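Local atomic coordinates of arginase, mitochondrial (Medicago truncatula, PDB entry 6VSS), a protein that hydrolyses L-arginine to urea and L-ornithine with two manganese ions per subunit, and also converts agmatine to urea and putrescine. Residues R89-C94 and V327-V332; K143-M146 and R152-V155; D179-D184 and L295-N300; V264-D269 and R333-K338. All coordinates share one frame; numbering follows the deposited sequence.

Contact 1. Residues R89-C94 and V327-V332; sequences REAIWC and VAAKLV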
loop_
_atom_site.group_PDB
_atom_site.type_symbol
_atom_site.label_atom_id
_atom_site.label_comp_id
_atom_site.label_asym_id
_atom_site.label_seq_id
_atom_site.Cartn_x
_atom_site.Cartn_y
_atom_site.Cartn_z
ATOM N N ARG B 89 10.363 18.723 -7.789
ATOM C CA ARG B 89 10.170 20.155 -7.409
ATOM C C ARG B 89 9.114 20.284 -6.307
ATOM O O ARG B 89 9.245 21.116 -5.426
ATOM C CB ARG B 89 9.819 21.024 -8.603
ATOM C CG ARG B 89 10.949 21.043 -9.612
ATOM C CD ARG B 89 10.704 21.970 -10.740
ATOM N NE ARG B 89 9.635 21.411 -11.524
ATOM C CZ ARG B 89 9.813 20.677 -12.630
ATOM N NH1 ARG B 89 11.018 20.478 -13.113
ATOM N NH2 ARG B 89 8.784 20.240 -13.299
ATOM N N GLU B 90 8.007 19.609 -6.433
ATOM C CA GLU B 90 6.974 19.746 -5.393
ATOM C C GLU B 90 7.585 19.336 -4.042
ATOM O O GLU B 90 7.261 19.942 -3.044
ATOM C CB GLU B 90 5.752 18.893 -5.724
ATOM C CG GLU B 90 4.926 18.694 -4.491
ATOM C CD GLU B 90 3.655 17.930 -4.720
ATOM O OE1 GLU B 90 3.724 16.691 -4.799
ATOM O OE2 GLU B 90 2.624 18.587 -4.859
ATOM N N ALA B 91 8.329 18.228 -3.973
ATOM C CA ALA B 91 8.897 17.770 -2.694
ATOM C C ALA B 91 9.967 18.753 -2.189
ATOM O O ALA B 91 10.077 18.902 -0.996
ATOM C CB ALA B 91 9.393 16.355 -2.827
ATOM N N ILE B 92 10.727 19.418 -3.062
ATOM C CA ILE B 92 11.721 20.418 -2.606
ATOM C C ILE B 92 10.980 21.480 -1.814
ATOM O O ILE B 92 11.524 21.954 -0.814
ATOM C CB ILE B 92 12.482 21.061 -3.772
ATOM C CG1 ILE B 92 13.490 20.093 -4.372
ATOM C CG2 ILE B 92 13.170 22.338 -3.336
ATOM C CD1 ILE B 92 13.972 20.564 -5.753
ATOM N N TRP B 93 9.850 21.899 -2.370
ATOM C CA TRP B 93 9.050 23.052 -1.925
ATOM C C TRP B 93 7.868 22.506 -1.089
ATOM O O TRP B 93 6.894 23.202 -1.014
ATOM C CB TRP B 93 8.770 23.900 -3.187
ATOM C CG TRP B 93 9.975 24.719 -3.615
ATOM C CD1 TRP B 93 10.581 25.639 -2.804
ATOM C CD2 TRP B 93 10.790 24.700 -4.826
ATOM N NE1 TRP B 93 11.704 26.172 -3.389
ATOM C CE2 TRP B 93 11.843 25.643 -4.646
ATOM C CE3 TRP B 93 10.791 23.971 -6.037
ATOM C CZ2 TRP B 93 12.821 25.908 -5.624
ATOM C CZ3 TRP B 93 11.765 24.216 -7.001
ATOM C CH2 TRP B 93 12.783 25.158 -6.785
ATOM N N CYS B 94 8.028 21.369 -0.351
ATOM C CA CYS B 94 6.969 20.592 0.392
ATOM C C CYS B 94 6.693 21.098 1.826
ATOM O O CYS B 94 7.666 21.370 2.584
ATOM C CB CYS B 94 7.348 19.118 0.543
ATOM S SG CYS B 94 6.466 18.193 1.850
ATOM N N VAL B 327 13.352 11.946 -0.732
ATOM C CA VAL B 327 14.769 11.571 -0.815
ATOM C C VAL B 327 15.428 12.307 -2.026
ATOM O O VAL B 327 16.524 12.913 -1.919
ATOM C CB VAL B 327 14.860 10.030 -0.867
ATOM C CG1 VAL B 327 16.191 9.566 -1.377
ATOM C CG2 VAL B 327 14.510 9.360 0.476
ATOM N N ALA B 328 14.871 12.194 -3.188
ATOM C CA ALA B 328 15.415 12.866 -4.393
ATOM C C ALA B 328 15.503 14.401 -4.148
ATOM O O ALA B 328 16.500 15.006 -4.510
ATOM C CB ALA B 328 14.513 12.487 -5.538
ATOM N N ALA B 329 14.478 14.999 -3.535
ATOM C CA ALA B 329 14.380 16.456 -3.279
ATOM C C ALA B 329 15.508 16.885 -2.331
ATOM O O ALA B 329 16.229 17.837 -2.660
ATOM C CB ALA B 329 13.029 16.786 -2.731
ATOM N N LYS B 330 15.785 16.085 -1.291
ATOM C CA LYS B 330 16.904 16.342 -0.366
ATOM C C LYS B 330 18.264 16.168 -1.055
ATOM O O LYS B 330 19.149 16.953 -0.777
ATOM C CB LYS B 330 16.810 15.464 0.870
ATOM C CG LYS B 330 17.851 15.873 1.902
ATOM C CD LYS B 330 17.543 15.497 3.343
ATOM C CE LYS B 330 18.654 15.975 4.275
ATOM N NZ LYS B 330 18.262 15.865 5.696
ATOM N N LEU B 331 18.450 15.155 -1.898
ATOM C CA LEU B 331 19.675 15.065 -2.754
ATOM C C LEU B 331 19.809 16.336 -3.594
ATOM O O LEU B 331 20.921 16.861 -3.660
ATOM C CB LEU B 331 19.698 13.793 -3.611
ATOM C CG LEU B 331 19.637 12.486 -2.807
ATOM C CD1 LEU B 331 19.384 11.317 -3.732
ATOM C CD2 LEU B 331 20.917 12.278 -2.012
ATOM N N VAL B 332 18.734 16.834 -4.188
ATOM C CA VAL B 332 18.788 18.074 -5.021
ATOM C C VAL B 332 19.193 19.241 -4.120
ATOM O O VAL B 332 20.063 20.038 -4.524
ATOM C CB VAL B 332 17.478 18.360 -5.790
ATOM C CG1 VAL B 332 17.610 19.579 -6.672
ATOM C CG2 VAL B 332 17.125 17.207 -6.718
#
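I92 and A329 bring their CA atoms to within 4.8 Å of each other, which sets the last turn of helix 84-92 hard against helix 323-339, with the methyls of A91 and A329 meeting between them. The small side chain of A329 probably allows this closeness. Its methyl lies 3.5 Å from the backbone N of I92, while A91 meets it from the facing helix, CB to CB at 3.7 Å. I92 then reaches across to the neighbouring helix. Its CG1 branch stands opposite the carbonyl carbon (chi1 -73°) and passes A329 CB at 3.7 Å; the extended chain beyond it carries CD1 to V332 CG1 at 3.9 Å, where the two side chains meet at about a right angle. The other branch, CG2, is used within its own segment, 3.6 Å above the centre of the W93 ring. Replacing I92 with an alanine would probably open a gap beside V332 and leave this face of the indole without the methyl that lies over it. L66 of strand 63-69 touches both I92 and V332, placing the helix pair on the central sheet of the arginase fold. The buried interface is wholly apolar between side chains, so it is held by shape and the exclusion of water, while polar links lie at its margins: I92 O accepts from R333 NH1, and K330 pairs with E102.

Contact 2. Residues K143-M146 and R152-V155; sequences KLVM and RPLV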
loop_
_atom_site.group_PDB
_atom_site.type_symbol
_atom_site.label_atom_id
_atom_site.label_comp_id
_atom_site.label_asym_id
_atom_site.label_seq_id
_atom_site.Cartn_x
_atom_site.Cartn_y
_atom_site.Cartn_z
ATOM N N LYS B 143 23.054 24.245 -22.450
ATOM C CA LYS B 143 23.918 25.376 -22.875
ATOM C C LYS B 143 23.189 26.703 -22.645
ATOM O O LYS B 143 23.865 27.682 -22.216
ATOM C CB LYS B 143 24.344 25.192 -24.343
ATOM C CG LYS B 143 25.319 24.054 -24.580
ATOM C CD LYS B 143 25.882 23.973 -26.015
ATOM C CE LYS B 143 26.924 22.878 -26.105
ATOM N NZ LYS B 143 27.485 22.718 -27.463
ATOM N N LEU B 144 21.872 26.721 -22.900
ATOM C CA LEU B 144 21.004 27.892 -22.671
ATOM C C LEU B 144 21.026 28.252 -21.172
ATOM O O LEU B 144 21.096 29.455 -20.910
ATOM C CB LEU B 144 19.589 27.653 -23.234
ATOM C CG LEU B 144 19.491 27.603 -24.773
ATOM C CD1 LEU B 144 18.169 27.036 -25.258
ATOM C CD2 LEU B 144 19.695 28.995 -25.403
ATOM N N VAL B 145 21.076 27.290 -20.235
ATOM C CA VAL B 145 21.186 27.623 -18.771
ATOM C C VAL B 145 22.600 28.161 -18.478
ATOM O O VAL B 145 22.771 29.200 -17.808
ATOM C CB VAL B 145 20.832 26.415 -17.876
ATOM C CG1 VAL B 145 21.004 26.720 -16.399
ATOM C CG2 VAL B 145 19.438 25.923 -18.147
ATOM N N MET B 146 23.600 27.521 -19.046
ATOM C CA MET B 146 25.014 27.833 -18.750
ATOM C C MET B 146 25.328 29.225 -19.278
ATOM O O MET B 146 26.163 29.898 -18.629
ATOM C CB MET B 146 25.955 26.819 -19.395
ATOM C CG MET B 146 25.822 25.462 -18.787
ATOM S SD MET B 146 27.068 24.315 -19.389
ATOM C CE MET B 146 28.469 24.982 -18.490
ATOM N N ARG B 152 23.918 27.664 -12.991
ATOM C CA ARG B 152 24.629 26.383 -13.202
ATOM C C ARG B 152 23.571 25.262 -13.233
ATOM O O ARG B 152 22.723 25.217 -12.351
ATOM C CB ARG B 152 25.749 26.171 -12.190
ATOM C CG ARG B 152 26.928 27.112 -12.359
ATOM C CD ARG B 152 28.126 26.669 -11.549
ATOM N NE ARG B 152 29.114 27.724 -11.533
ATOM C CZ ARG B 152 30.390 27.606 -11.230
ATOM N NH1 ARG B 152 30.908 26.448 -10.884
ATOM N NH2 ARG B 152 31.161 28.673 -11.265
ATOM N N PRO B 153 23.624 24.382 -14.241
ATOM C CA PRO B 153 22.594 23.371 -14.483
ATOM C C PRO B 153 22.614 22.219 -13.472
ATOM O O PRO B 153 23.626 21.510 -13.369
ATOM C CB PRO B 153 22.948 22.848 -15.874
ATOM C CG PRO B 153 24.422 22.998 -15.902
ATOM C CD PRO B 153 24.620 24.381 -15.311
ATOM N N LEU B 154 21.529 22.115 -12.714
ATOM C CA LEU B 154 21.206 20.935 -11.869
ATOM C C LEU B 154 20.033 20.221 -12.579
ATOM O O LEU B 154 18.911 20.677 -12.556
ATOM C CB LEU B 154 20.953 21.389 -10.427
ATOM C CG LEU B 154 21.121 20.297 -9.368
ATOM C CD1 LEU B 154 21.011 20.855 -7.934
ATOM C CD2 LEU B 154 20.045 19.219 -9.583
ATOM N N VAL B 155 20.363 19.198 -13.363
ATOM C CA VAL B 155 19.388 18.476 -14.205
ATOM C C VAL B 155 18.568 17.497 -13.358
ATOM O O VAL B 155 19.155 16.706 -12.554
ATOM C CB VAL B 155 20.102 17.839 -15.398
ATOM C CG1 VAL B 155 19.181 16.942 -16.195
ATOM C CG2 VAL B 155 20.730 18.930 -16.284
#
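M146 and P153 meet at a slant, the methylene CG of the methionine lying 3.8 Å from CD of the pyrrolidine ring and 4.0 Å from its CG. M146 CG stands anti to its own carbonyl carbon (chi1 -67°), which sets this methylene beside the proline; the chain then bends at the thioether, with chi3 at 74°. M146 also packs on K173 and L174 of helix 163-174. V145 approaches P153 from the preceding position of the helix, with its CB directed at the strand. Its CG1 branch, placed anti to the backbone N (chi1 177°), comes 4.1 Å from P153 N and 4.4 Å from P153 CB, so it rests against the start of the ring and the peptide that joins R152 to it. R152 itself turns its side chain the other way, to a salt bridge with D304, and its backbone bonds with strand 63-69. The contact lies at the end of helix 131-146, where a short connection leads into strand 151-157 of the parallel sheet, the helix-to-strand step of an alpha/beta fold. Its chemistry is that of aliphatic carbon against a proline ring: with no N-H to offer, P153 N can face a valine methyl, so between these segments the helix end is held by van der Waals fit.

Contact 3. Residues D179-D184 and L295-N300; sequences DILHFD and LNILQN. With MN (manganese (II) ion), chain I; MN (manganese (II) ion), chain J.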
loop_
_atom_site.group_PDB
_atom_site.type_symbol
_atom_site.label_atom_id
_atom_site.label_comp_id
_atom_site.label_asym_id
_atom_site.label_seq_id
_atom_site.Cartn_x
_atom_site.Cartn_y
_atom_site.Cartn_z
ATOM N N ASP B 179 35.938 16.404 -14.170
ATOM C CA ASP B 179 35.992 15.161 -13.355
ATOM C C ASP B 179 34.559 14.880 -12.943
ATOM O O ASP B 179 33.869 15.844 -12.734
ATOM C CB ASP B 179 36.919 15.289 -12.145
ATOM C CG ASP B 179 38.422 15.355 -12.440
ATOM O OD1 ASP B 179 38.850 14.919 -13.539
ATOM O OD2 ASP B 179 39.170 15.809 -11.539
ATOM N N ILE B 180 34.176 13.613 -12.796
ATOM C CA ILE B 180 32.800 13.223 -12.410
ATOM C C ILE B 180 32.813 12.391 -11.137
ATOM O O ILE B 180 33.605 11.474 -10.994
ATOM C CB ILE B 180 32.076 12.494 -13.543
ATOM C CG1 ILE B 180 32.027 13.328 -14.825
ATOM C CG2 ILE B 180 30.696 12.029 -13.065
ATOM C CD1 ILE B 180 31.369 12.623 -15.953
ATOM N N LEU B 181 31.920 12.744 -10.245
ATOM C CA LEU B 181 31.582 11.948 -9.061
ATOM C C LEU B 181 30.203 11.409 -9.371
ATOM O O LEU B 181 29.324 12.240 -9.656
ATOM C CB LEU B 181 31.528 12.837 -7.825
ATOM C CG LEU B 181 30.978 12.119 -6.598
ATOM C CD1 LEU B 181 31.789 10.877 -6.290
ATOM C CD2 LEU B 181 30.964 13.099 -5.422
ATOM N N HIS B 182 30.083 10.084 -9.428
ATOM C CA HIS B 182 28.903 9.381 -9.959
ATOM C C HIS B 182 28.465 8.416 -8.873
ATOM O O HIS B 182 29.253 7.506 -8.541
ATOM C CB HIS B 182 29.265 8.767 -11.303
ATOM C CG HIS B 182 28.319 7.714 -11.801
ATOM N ND1 HIS B 182 28.764 6.601 -12.507
ATOM C CD2 HIS B 182 26.973 7.637 -11.773
ATOM C CE1 HIS B 182 27.717 5.899 -12.896
ATOM N NE2 HIS B 182 26.608 6.505 -12.429
ATOM N N PHE B 183 27.280 8.617 -8.324
ATOM C CA PHE B 183 26.622 7.677 -7.379
ATOM C C PHE B 183 25.681 6.776 -8.164
ATOM O O PHE B 183 24.815 7.259 -8.869
ATOM C CB PHE B 183 25.871 8.424 -6.286
ATOM C CG PHE B 183 26.755 9.279 -5.416
ATOM C CD1 PHE B 183 26.974 10.616 -5.723
ATOM C CD2 PHE B 183 27.274 8.800 -4.225
ATOM C CE1 PHE B 183 27.739 11.438 -4.905
ATOM C CE2 PHE B 183 28.073 9.617 -3.417
ATOM C CZ PHE B 183 28.315 10.919 -3.778
ATOM N N ASP B 184 25.846 5.477 -8.007
ATOM C CA ASP B 184 25.002 4.518 -8.747
ATOM C C ASP B 184 25.129 3.116 -8.140
ATOM O O ASP B 184 26.192 2.805 -7.665
ATOM C CB ASP B 184 25.433 4.572 -10.201
ATOM C CG ASP B 184 24.313 4.275 -11.170
ATOM O OD1 ASP B 184 23.393 3.480 -10.851
ATOM O OD2 ASP B 184 24.322 4.953 -12.175
ATOM N N LEU B 295 25.738 12.105 1.737
ATOM C CA LEU B 295 25.884 13.481 2.290
ATOM C C LEU B 295 27.324 13.650 2.803
ATOM O O LEU B 295 27.905 14.718 2.638
ATOM C CB LEU B 295 24.868 13.727 3.417
ATOM C CG LEU B 295 23.411 13.797 2.989
ATOM C CD1 LEU B 295 22.487 14.162 4.126
ATOM C CD2 LEU B 295 23.218 14.777 1.867
ATOM N N ASN B 296 27.868 12.634 3.457
ATOM C CA ASN B 296 29.275 12.672 3.951
ATOM C C ASN B 296 30.235 12.964 2.786
ATOM O O ASN B 296 31.100 13.877 2.888
ATOM C CB ASN B 296 29.641 11.373 4.640
ATOM C CG ASN B 296 28.904 11.185 5.948
ATOM O OD1 ASN B 296 28.345 12.130 6.489
ATOM N ND2 ASN B 296 28.899 9.974 6.467
ATOM N N ILE B 297 30.111 12.209 1.710
ATOM C CA ILE B 297 31.003 12.377 0.534
ATOM C C ILE B 297 30.800 13.780 -0.059
ATOM O O ILE B 297 31.789 14.463 -0.435
ATOM C CB ILE B 297 30.766 11.232 -0.463
ATOM C CG1 ILE B 297 31.227 9.909 0.166
ATOM C CG2 ILE B 297 31.474 11.571 -1.760
ATOM C CD1 ILE B 297 30.828 8.633 -0.546
ATOM N N LEU B 298 29.557 14.233 -0.110
ATOM C CA LEU B 298 29.206 15.447 -0.880
ATOM C C LEU B 298 29.602 16.672 -0.059
ATOM O O LEU B 298 30.193 17.641 -0.628
ATOM C CB LEU B 298 27.704 15.369 -1.170
ATOM C CG LEU B 298 27.175 16.311 -2.225
ATOM C CD1 LEU B 298 27.976 16.211 -3.521
ATOM C CD2 LEU B 298 25.716 16.005 -2.456
ATOM N N GLN B 299 29.364 16.588 1.249
ATOM C CA GLN B 299 29.697 17.645 2.220
ATOM C C GLN B 299 31.216 17.803 2.244
ATOM O O GLN B 299 31.687 18.930 2.310
ATOM C CB GLN B 299 29.036 17.354 3.582
ATOM C CG GLN B 299 27.518 17.572 3.525
ATOM C CD GLN B 299 26.731 17.211 4.772
ATOM O OE1 GLN B 299 27.250 16.577 5.696
ATOM N NE2 GLN B 299 25.464 17.616 4.817
ATOM N N ASN B 300 31.965 16.735 2.074
ATOM C CA ASN B 300 33.440 16.761 2.174
ATOM C C ASN B 300 34.068 17.082 0.812
ATOM O O ASN B 300 35.215 17.447 0.798
ATOM C CB ASN B 300 33.958 15.440 2.741
ATOM C CG ASN B 300 33.877 15.377 4.253
ATOM O OD1 ASN B 300 34.570 16.126 4.943
ATOM N ND2 ASN B 300 33.057 14.493 4.783
HETATM MN MN MN I . 21.352 2.820 -11.482
HETATM MN MN MN J . 22.631 4.855 -13.476
HETATM O O HOH W 1 22.174 2.842 -13.484
#
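One methyl group makes both of the closest approaches in this contact: CG2 of I297 reaches F183 and L181, although the nearest CA atoms of the two segments, those of L181 and L298, are 9.2 Å apart. The setting is the alpha/beta arginase fold, in which helix 291-300 packs over strand 178-183 of the parallel sheet. L181 and F183, alternate residues of the strand, both direct their side chains at the helix. I297 CG2 lies 3.8 Å from F183 CZ, approaching the ring obliquely, and 4.0 Å from L181 CD2. This branch stands opposite the backbone N of I297, whereas the other (chi1 -67°) ends with CD1 at 4.1 Å from F183 CE2. The isoleucine and the phenylalanine slide past each other in opposite directions. I268 and S272 also touch F183. Beyond F183 the strand delivers D184 to the binuclear manganese site, which H160, H186, D188, D269 and D271 complete. H182, on the other side of the strand, hydrogen-bonds the same carboxylate and is held in turn by Q218 at ND1 and by a stack with F204. D184 bridges the metals, one through each oxygen, and H182 NE2 donates to the anti lone pair of OD2 at 2.8 Å.

Contact 4. Residues V264-D269 and R333-K338; sequences VYVSID and RELAAK. With MN (manganese (II) ion), chain J; MN (manganese (II) ion), chain I.
L335 makes this a buried, apolar helix-on-sheet contact, in which helix 323-339 lies over strand 264-269 near the middle of the subunit. The leucine is the helix residue that spans the gap, its CA being 8.1 Å from that of V266. With CG anti to the backbone N (chi1 175°), the side chain extends toward the strand and divides there. CD1 lies 4.1 Å from V266 CB, the branch carbon of the valine. CD2 lies 4.0 Å from V266 O and also faces I268, whose CD1 is 4.4 Å distant, so the forked end of L335 rests over the interval between two residues that point to the same side of the strand. Contact with I268 is looser than with V266. In the parallel sheet of the arginase fold, strand 264-269 lies between strands 305-311 and 178-183, and its two faces differ in chemistry. V266 and I268 face the helix with hydrocarbon, whereas Y265 and S267 take the opposite face, where both hydroxyls hydrogen-bond D309 and S267 OG also bonds H160 NE2. That serine thus holds a manganese ligand from the second shell, since H160 binds one of the metals through its other ring nitrogen. At the end of the strand D269 has CG anti to its own backbone N, and its single oxygen OD2 bridges the two manganese ions, 2.2 Å from the manganese of chain J, the one H160 binds, and 2.1 Å from that of chain I.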
loop_
_atom_site.group_PDB
_atom_site.type_symbol
_atom_site.label_atom_id
_atom_site.label_comp_id
_atom_site.label_asym_id
_atom_site.label_seq_id
_atom_site.Cartn_x
_atom_site.Cartn_y
_atom_site.Cartn_z
ATOM N N VAL B 264 34.063 20.061 -11.953
ATOM C CA VAL B 264 33.501 18.816 -11.368
ATOM C C VAL B 264 32.008 18.735 -11.703
ATOM O O VAL B 264 31.257 19.702 -11.398
ATOM C CB VAL B 264 33.748 18.729 -9.847
ATOM C CG1 VAL B 264 33.210 17.415 -9.283
ATOM C CG2 VAL B 264 35.249 18.862 -9.514
ATOM N N TYR B 265 31.585 17.592 -12.241
ATOM C CA TYR B 265 30.147 17.261 -12.471
ATOM C C TYR B 265 29.718 16.142 -11.515
ATOM O O TYR B 265 30.499 15.143 -11.395
ATOM C CB TYR B 265 29.953 16.848 -13.922
ATOM C CG TYR B 265 28.517 16.591 -14.262
ATOM C CD1 TYR B 265 27.932 15.336 -14.101
ATOM C CD2 TYR B 265 27.735 17.627 -14.730
ATOM C CE1 TYR B 265 26.601 15.122 -14.442
ATOM C CE2 TYR B 265 26.430 17.411 -15.119
ATOM C CZ TYR B 265 25.849 16.173 -14.931
ATOM O OH TYR B 265 24.547 16.039 -15.283
ATOM N N VAL B 266 28.567 16.297 -10.856
ATOM C CA VAL B 266 28.081 15.322 -9.833
ATOM C C VAL B 266 26.786 14.671 -10.308
ATOM O O VAL B 266 25.786 15.343 -10.397
ATOM C CB VAL B 266 27.896 15.943 -8.445
ATOM C CG1 VAL B 266 27.436 14.872 -7.458
ATOM C CG2 VAL B 266 29.184 16.596 -7.937
ATOM N N SER B 267 26.823 13.387 -10.626
ATOM C CA SER B 267 25.665 12.627 -11.144
ATOM C C SER B 267 25.164 11.705 -10.027
ATOM O O SER B 267 25.928 10.808 -9.582
ATOM C CB SER B 267 26.071 11.876 -12.353
ATOM O OG SER B 267 24.999 11.053 -12.808
ATOM N N ILE B 268 23.972 11.919 -9.533
ATOM C CA ILE B 268 23.396 11.047 -8.463
ATOM C C ILE B 268 22.286 10.164 -9.057
ATOM O O ILE B 268 21.163 10.702 -9.379
ATOM C CB ILE B 268 22.919 11.886 -7.275
ATOM C CG1 ILE B 268 23.942 12.993 -6.953
ATOM C CG2 ILE B 268 22.608 10.943 -6.108
ATOM C CD1 ILE B 268 23.707 13.781 -5.699
ATOM N N ASP B 269 22.552 8.854 -9.188
ATOM C CA ASP B 269 21.473 7.876 -9.473
ATOM C C ASP B 269 20.834 7.458 -8.129
ATOM O O ASP B 269 21.541 7.034 -7.238
ATOM C CB ASP B 269 22.014 6.764 -10.360
ATOM C CG ASP B 269 20.991 5.705 -10.751
ATOM O OD1 ASP B 269 19.994 5.580 -9.991
ATOM O OD2 ASP B 269 21.280 4.930 -11.688
ATOM N N ARG B 333 18.593 19.356 -2.943
ATOM C CA ARG B 333 18.835 20.502 -2.029
ATOM C C ARG B 333 20.307 20.512 -1.606
ATOM O O ARG B 333 20.933 21.560 -1.636
ATOM C CB ARG B 333 17.912 20.450 -0.813
ATOM C CG ARG B 333 16.501 20.923 -1.134
ATOM C CD ARG B 333 15.441 20.306 -0.231
ATOM N NE ARG B 333 15.680 20.652 1.161
ATOM C CZ ARG B 333 14.804 21.179 2.005
ATOM N NH1 ARG B 333 13.580 21.480 1.616
ATOM N NH2 ARG B 333 15.203 21.514 3.219
ATOM N N GLU B 334 20.874 19.373 -1.276
ATOM C CA GLU B 334 22.230 19.352 -0.751
ATOM C C GLU B 334 23.206 19.524 -1.923
ATOM O O GLU B 334 24.234 20.146 -1.726
ATOM C CB GLU B 334 22.351 18.096 0.068
ATOM C CG GLU B 334 21.394 18.073 1.249
ATOM C CD GLU B 334 21.682 19.116 2.323
ATOM O OE1 GLU B 334 22.866 19.402 2.593
ATOM O OE2 GLU B 334 20.717 19.657 2.855
ATOM N N LEU B 335 22.902 19.003 -3.108
ATOM C CA LEU B 335 23.734 19.266 -4.311
ATOM C C LEU B 335 23.720 20.760 -4.620
ATOM O O LEU B 335 24.816 21.303 -4.867
ATOM C CB LEU B 335 23.262 18.418 -5.500
ATOM C CG LEU B 335 23.968 18.681 -6.851
ATOM C CD1 LEU B 335 25.467 18.708 -6.703
ATOM C CD2 LEU B 335 23.599 17.598 -7.867
ATOM N N ALA B 336 22.536 21.409 -4.654
ATOM C CA ALA B 336 22.410 22.871 -4.869
ATOM C C ALA B 336 23.251 23.653 -3.827
ATOM O O ALA B 336 23.951 24.576 -4.224
ATOM C CB ALA B 336 20.973 23.326 -4.876
ATOM N N ALA B 337 23.158 23.303 -2.537
ATOM C CA ALA B 337 23.904 23.922 -1.421
ATOM C C ALA B 337 25.408 23.900 -1.724
ATOM O O ALA B 337 26.104 24.878 -1.373
ATOM C CB ALA B 337 23.571 23.235 -0.108
ATOM N N LYS B 338 25.931 22.817 -2.289
ATOM C CA LYS B 338 27.350 22.733 -2.679
ATOM C C LYS B 338 27.632 23.497 -3.979
ATOM O O LYS B 338 28.735 24.054 -4.122
ATOM C CB LYS B 338 27.753 21.264 -2.845
ATOM C CG LYS B 338 27.929 20.530 -1.522
ATOM C CD LYS B 338 29.168 20.971 -0.754
ATOM C CE LYS B 338 30.450 20.465 -1.383
ATOM N NZ LYS B 338 31.488 20.284 -0.337
HETATM MN MN MN J . 22.631 4.855 -13.476
HETATM MN MN MN I . 21.352 2.820 -11.482
HETATM O O HOH W 1 22.174 2.842 -13.484
#

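From the N terminus, segment 89-94 opens the longest loop, which contact 1 closes only at 327-332. Contact 2 is nested inside it, a short local turn from helix 131-146 into strand 151-157. Contact 3 is nested there too, joining strand 178-183 to helix 291-300. Contact 4 starts at 264-269, within the loop of contact 3, and ends at 333-338, past the close of contact 1, so it crosses both. Helix 323-339 serves contacts 1 and 4, and L154 of contact 2 packs on V332 and L335. Contacts 3 and 4 use neighbouring strands, linked by a probable hydrogen bond from D269 N to F183 O, and meet at both manganese ions and their bridging water.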